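Local coordinates for cobalamin-binding protein (Desulfitobacterium hafniense, PDB 4JGI) that binds methylcobalamin in a Rossmann-like domain and probably serves as the corrinoid carrier of an O-demethylase system, at residues V127-I132 and R158-A163; L173-G178 and V190-F195. All coordinates share one frame; numbering follows the deposited sequence.

Interaction 1: residues V127-I132 and R158-A163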
loop_
_atom_site.group_PDB
_atom_site.type_symbol
_atom_site.label_atom_id
_atom_site.label_comp_id
_atom_site.label_asym_id
_atom_site.label_seq_id
_atom_site.Cartn_x
_atom_site.Cartn_y
_atom_site.Cartn_z
ATOM N N VAL A 127 -13.272 5.829 11.977
ATOM C CA VAL A 127 -12.785 4.925 13.015
ATOM C C VAL A 127 -12.240 5.730 14.208
ATOM O O VAL A 127 -11.352 6.545 14.055
ATOM C CB VAL A 127 -11.668 4.002 12.568
ATOM C CG1 VAL A 127 -11.228 3.073 13.641
ATOM C CG2 VAL A 127 -12.110 3.217 11.346
ATOM N N PRO A 128 -12.806 5.526 15.396
ATOM C CA PRO A 128 -12.298 6.290 16.560
ATOM C C PRO A 128 -10.830 6.014 16.911
ATOM O O PRO A 128 -10.348 4.907 16.673
ATOM C CB PRO A 128 -13.159 5.767 17.716
ATOM C CG PRO A 128 -14.421 5.249 17.029
ATOM C CD PRO A 128 -13.935 4.660 15.747
ATOM N N VAL A 129 -10.164 7.057 17.360
ATOM C CA VAL A 129 -8.797 6.960 17.847
ATOM C C VAL A 129 -8.573 5.763 18.714
ATOM O O VAL A 129 -7.623 4.952 18.546
ATOM C CB VAL A 129 -8.385 8.238 18.549
ATOM C CG1 VAL A 129 -7.057 8.037 19.196
ATOM C CG2 VAL A 129 -8.363 9.422 17.573
ATOM N N LYS A 130 -9.431 5.641 19.718
ATOM C CA LYS A 130 -9.218 4.559 20.717
ATOM C C LYS A 130 -9.242 3.153 20.098
ATOM O O LYS A 130 -8.596 2.225 20.465
ATOM C CB LYS A 130 -10.236 4.606 21.825
ATOM C CG LYS A 130 -10.084 5.727 22.783
ATOM C CD LYS A 130 -11.240 5.784 23.783
ATOM C CE LYS A 130 -11.079 7.002 24.662
ATOM N NZ LYS A 130 -12.372 7.339 25.296
ATOM N N ILE A 131 -10.085 3.001 19.085
ATOM C CA ILE A 131 -10.171 1.702 18.344
ATOM C C ILE A 131 -8.927 1.407 17.503
ATOM O O ILE A 131 -8.450 0.286 17.437
ATOM C CB ILE A 131 -11.446 1.692 17.480
ATOM C CG1 ILE A 131 -12.681 1.864 18.415
ATOM C CG2 ILE A 131 -11.492 0.469 16.573
ATOM C CD1 ILE A 131 -13.589 0.787 18.546
ATOM N N ILE A 132 -8.416 2.428 16.811
ATOM C CA ILE A 132 -7.122 2.293 16.155
ATOM C C ILE A 132 -5.997 1.908 17.144
ATOM O O ILE A 132 -5.292 0.942 16.873
ATOM C CB ILE A 132 -6.717 3.542 15.392
ATOM C CG1 ILE A 132 -7.829 3.985 14.341
ATOM C CG2 ILE A 132 -5.324 3.407 14.752
ATOM C CD1 ILE A 132 -7.564 5.274 13.642
ATOM N N ARG A 158 -3.810 13.548 13.860
ATOM C CA ARG A 158 -2.883 14.064 14.875
ATOM C C ARG A 158 -3.202 13.470 16.226
ATOM O O ARG A 158 -2.260 13.039 16.936
ATOM C CB ARG A 158 -2.993 15.576 14.919
ATOM C CG ARG A 158 -2.034 16.177 15.958
ATOM C CD ARG A 158 -2.014 17.696 15.992
ATOM N NE ARG A 158 -3.337 18.248 15.897
ATOM C CZ ARG A 158 -4.290 18.167 16.818
ATOM N NH1 ARG A 158 -4.066 17.600 18.016
ATOM N NH2 ARG A 158 -5.484 18.693 16.538
ATOM N N GLU A 159 -4.469 13.402 16.581
ATOM C CA GLU A 159 -4.831 12.751 17.806
ATOM C C GLU A 159 -4.451 11.281 17.937
ATOM O O GLU A 159 -4.058 10.771 19.014
ATOM C CB GLU A 159 -6.325 12.886 18.039
ATOM C CG GLU A 159 -6.737 14.344 18.211
ATOM C CD GLU A 159 -8.243 14.551 18.088
ATOM O OE1 GLU A 159 -8.975 13.569 17.744
ATOM O OE2 GLU A 159 -8.702 15.693 18.360
ATOM N N THR A 160 -4.540 10.551 16.811
ATOM C CA THR A 160 -4.138 9.139 16.781
ATOM C C THR A 160 -2.610 8.999 17.034
ATOM O O THR A 160 -2.179 8.171 17.859
ATOM C CB THR A 160 -4.460 8.517 15.430
ATOM O OG1 THR A 160 -5.862 8.627 15.192
ATOM C CG2 THR A 160 -4.076 7.072 15.369
ATOM N N VAL A 161 -1.823 9.828 16.392
ATOM C CA VAL A 161 -0.346 9.807 16.612
ATOM C C VAL A 161 -0.020 10.161 18.053
ATOM O O VAL A 161 0.788 9.474 18.665
ATOM C CB VAL A 161 0.369 10.742 15.638
ATOM C CG1 VAL A 161 1.850 10.876 15.989
ATOM C CG2 VAL A 161 0.180 10.177 14.234
ATOM N N ASP A 162 -0.722 11.142 18.565
ATOM C CA ASP A 162 -0.472 11.608 19.952
ATOM C C ASP A 162 -0.825 10.465 20.931
ATOM O O ASP A 162 -0.129 10.200 21.950
ATOM C CB ASP A 162 -1.266 12.811 20.287
ATOM C CG ASP A 162 -0.716 14.061 19.617
ATOM O OD1 ASP A 162 0.425 13.994 19.094
ATOM O OD2 ASP A 162 -1.401 15.155 19.668
ATOM N N ALA A 163 -1.927 9.767 20.679
ATOM C CA ALA A 163 -2.309 8.609 21.490
ATOM C C ALA A 163 -1.313 7.459 21.431
ATOM O O ALA A 163 -1.037 6.821 22.388
ATOM C CB ALA A 163 -3.668 8.122 21.120
HETATM O O HOH W 1 -9.245 8.383 14.383
#
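Val-129 and Thr-160 lie at the centre of this helix-helix contact, their CA atoms 5.3 Å apart, and their side chains run antiparallel alongside one another. The two branches of Val-129 straddle Thr-160, one reaching on to Ala-163 and the other to Glu-159. With CG1 anti to the backbone N (chi1 172°), that methyl reaches Ala-163, its distance to CB being 3.9 Å, and also rests on the CA of Thr-160. CG2, beside the backbone N, sits 3.5 Å from Thr-160 OG1 and touches Glu-159 CB, whose side chain crosses that of Val-129 at about a right angle.

One turn further along, Ile-132 meets the other branch of Thr-160, also nearly at right angles, with 3.9 Å between Ile-132 CG2 and Thr-160 CG2. Thr-160 is therefore flanked by both residues. Its chi1 of -59° sets OG1 beside its own backbone N, where the hydroxyl is hydrogen-bonded to Ser-156 O, one turn back in helix 151-166. A water held by Val-127 O at 2.8 Å also donates to Thr-160 OG1, but weakly, at 3.5 Å.

Both helices lie on the same side of the parallel sheet: Ile-132 touches Ala-95 and Leu-146 on the inner strands 91-96 and 143-147, and Thr-160 also rests on Leu-146. Pro-128, at the N-cap position, marks where helix 129-139 begins. No direct hydrogen bond or salt bridge crosses between 127-132 and 158-163, and the two sides together bury 204 Å². The neighbouring helices are thus joined mainly by methyl packing, with the threonine hydroxyl bonded chiefly within its own helix and a water providing a weak polar link.

Interaction 2: residues L173-G178 and V190-F195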
loop_
_atom_site.group_PDB
_atom_site.type_symbol
_atom_site.label_atom_id
_atom_site.label_comp_id
_atom_site.label_asym_id
_atom_site.label_seq_id
_atom_site.Cartn_x
_atom_site.Cartn_y
_atom_site.Cartn_z
ATOM N N LEU A 173 6.768 1.870 15.381
ATOM C CA LEU A 173 6.052 1.693 14.115
ATOM C C LEU A 173 6.244 2.922 13.253
ATOM O O LEU A 173 6.715 3.956 13.690
ATOM C CB LEU A 173 4.593 1.394 14.345
ATOM C CG LEU A 173 3.878 2.366 15.265
ATOM C CD1 LEU A 173 3.442 3.591 14.466
ATOM C CD2 LEU A 173 2.629 1.704 15.804
ATOM N N LYS A 174 5.823 2.826 11.991
ATOM C CA LYS A 174 5.858 3.924 11.103
ATOM C C LYS A 174 4.398 4.308 10.812
ATOM O O LYS A 174 3.566 3.425 10.692
ATOM C CB LYS A 174 6.515 3.451 9.816
ATOM C CG LYS A 174 7.996 3.129 9.983
ATOM C CD LYS A 174 8.792 4.368 10.237
ATOM C CE LYS A 174 10.288 4.018 10.386
ATOM N NZ LYS A 174 10.989 5.301 10.461
ATOM N N VAL A 175 4.145 5.581 10.646
ATOM C CA VAL A 175 2.826 6.148 10.341
ATOM C C VAL A 175 2.862 6.776 8.967
ATOM O O VAL A 175 3.664 7.652 8.696
ATOM C CB VAL A 175 2.368 7.193 11.330
ATOM C CG1 VAL A 175 1.002 7.728 10.970
ATOM C CG2 VAL A 175 2.316 6.549 12.745
ATOM N N ILE A 176 1.972 6.306 8.075
ATOM C CA ILE A 176 1.807 6.901 6.739
ATOM C C ILE A 176 0.376 7.449 6.646
ATOM O O ILE A 176 -0.565 6.780 7.065
ATOM C CB ILE A 176 2.180 5.925 5.613
ATOM C CG1 ILE A 176 2.133 6.647 4.260
ATOM C CG2 ILE A 176 1.273 4.706 5.576
ATOM C CD1 ILE A 176 2.718 5.809 3.145
ATOM N N ILE A 177 0.247 8.646 6.075
ATOM C CA ILE A 177 -1.055 9.251 5.877
ATOM C C ILE A 177 -1.297 9.424 4.368
ATOM O O ILE A 177 -0.383 9.587 3.559
ATOM C CB ILE A 177 -1.239 10.584 6.631
ATOM C CG1 ILE A 177 -0.250 11.643 6.063
ATOM C CG2 ILE A 177 -1.031 10.289 8.130
ATOM C CD1 ILE A 177 -0.467 13.003 6.646
ATOM N N GLY A 178 -2.595 9.408 4.057
ATOM C CA GLY A 178 -3.058 9.660 2.701
ATOM C C GLY A 178 -4.428 10.255 2.723
ATOM O O GLY A 178 -5.094 10.357 3.738
ATOM N N VAL A 190 0.567 16.479 11.682
ATOM C CA VAL A 190 0.122 15.223 12.214
ATOM C C VAL A 190 1.187 14.515 13.035
ATOM O O VAL A 190 0.853 13.783 13.995
ATOM C CB VAL A 190 -0.444 14.303 11.070
ATOM C CG1 VAL A 190 -0.606 12.867 11.506
ATOM C CG2 VAL A 190 -1.719 14.898 10.565
ATOM N N GLY A 191 2.446 14.635 12.631
ATOM C CA GLY A 191 3.456 13.866 13.272
ATOM C C GLY A 191 3.725 12.536 12.629
ATOM O O GLY A 191 4.313 11.642 13.215
ATOM N N ALA A 192 3.292 12.382 11.359
ATOM C CA ALA A 192 3.557 11.151 10.615
ATOM C C ALA A 192 4.955 10.980 10.120
ATOM O O ALA A 192 5.698 11.986 10.018
ATOM C CB ALA A 192 2.537 11.031 9.459
ATOM N N ASP A 193 5.324 9.795 9.694
ATOM C CA ASP A 193 6.606 9.562 9.093
ATOM C C ASP A 193 6.648 9.920 7.611
ATOM O O ASP A 193 7.669 10.401 7.131
ATOM C CB ASP A 193 7.049 8.105 9.304
ATOM C CG ASP A 193 7.259 7.814 10.762
ATOM O OD1 ASP A 193 8.227 8.359 11.303
ATOM O OD2 ASP A 193 6.491 7.075 11.356
ATOM N N ASP A 194 5.524 9.714 6.902
ATOM C CA ASP A 194 5.487 10.113 5.500
ATOM C C ASP A 194 4.021 10.228 5.076
ATOM O O ASP A 194 3.103 9.882 5.829
ATOM C CB ASP A 194 6.200 9.127 4.602
ATOM C CG ASP A 194 6.949 9.843 3.382
ATOM O OD1 ASP A 194 6.596 11.004 2.972
ATOM O OD2 ASP A 194 7.866 9.166 2.876
ATOM N N PHE A 195 3.814 10.775 3.878
ATOM C CA PHE A 195 2.524 10.931 3.274
ATOM C C PHE A 195 2.642 10.430 1.817
ATOM O O PHE A 195 3.701 10.361 1.280
ATOM C CB PHE A 195 2.044 12.359 3.241
ATOM C CG PHE A 195 2.865 13.201 2.321
ATOM C CD1 PHE A 195 4.058 13.707 2.777
ATOM C CD2 PHE A 195 2.457 13.459 1.006
ATOM C CE1 PHE A 195 4.885 14.467 1.977
ATOM C CE2 PHE A 195 3.309 14.190 0.187
ATOM C CZ PHE A 195 4.509 14.712 0.702
#
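Strand 174-178 pairs in parallel with the short edge strand 194-195, the two being linked through helix 184-190 as a beta-alpha-beta unit of the Rossmann-like cobalamin domain. Ile-176 pairs with Asp-194 and Ile-177 with Phe-195, and Ile-177 N donates to Asp-194 O at 3.1 Å. Val-175 O takes Asp-193 N in the carbonyl plane and, more weakly, Asp-194 N. Ahead of this ladder, Gly-191, with its positive phi, is the C-prime residue of a Schellman motif that ends the helix.

Asp-193 supplies the one side-chain hydrogen bond across the contact. Its CB lies 3.5 Å from Val-175 O. A chi1 of -64° swings CG beside the residue's own backbone N, and there CG meets Lys-174 CD, the two side chains crossing at about a right angle. At the tip the oxygens diverge in role. OD2 accepts Val-175 N at 2.9 Å through its anti lone pair, with an N-H...O angle of 162°; it also forms a salt bridge with Arg-170. OD1 has Lys-174 NZ 4.2 Å away, too far for a salt bridge, although the opposite charge may still favour the carboxylate form. Asp-193 thus binds both backbone polar atoms of Val-175: N through OD2 and O through its own N.

On the face bearing Ile-177, its CG2 packs on Ala-192 CB and Val-190 CG1, while Val-175 CG1 also meets Ala-192 CB. Ile-176, on the other face, touches the bound cobalamin. Towards the far end, the side chains of Ile-177 and Phe-195 cross obliquely, with Ile-177 CG1 3.7 Å from Phe-195 CB.

Interactions 1 and 2 follow one another along the chain within the cobalamin-binding domain, their centres 13 Å apart, and helix 151-166 is where they meet. While Thr-160 and Ala-163 touch helix 129-139, Val-161 turns away from it towards interaction 2: its CB lies 3.5 Å from Val-190 O, and its CG2 lies 4.2 Å from Val-175 CG1. One helix thus supplies a side of interaction 1 and packs on interaction 2 with another of its faces. Their relation to the ligand differs. Interaction 2 contributes Ile-176 and Gly-178 to the methylcobalamin pocket, the Ile-176 side chain about 4 Å from the cofactor, whereas in interaction 1 the side chain of Ile-132 is still about 11 Å from it.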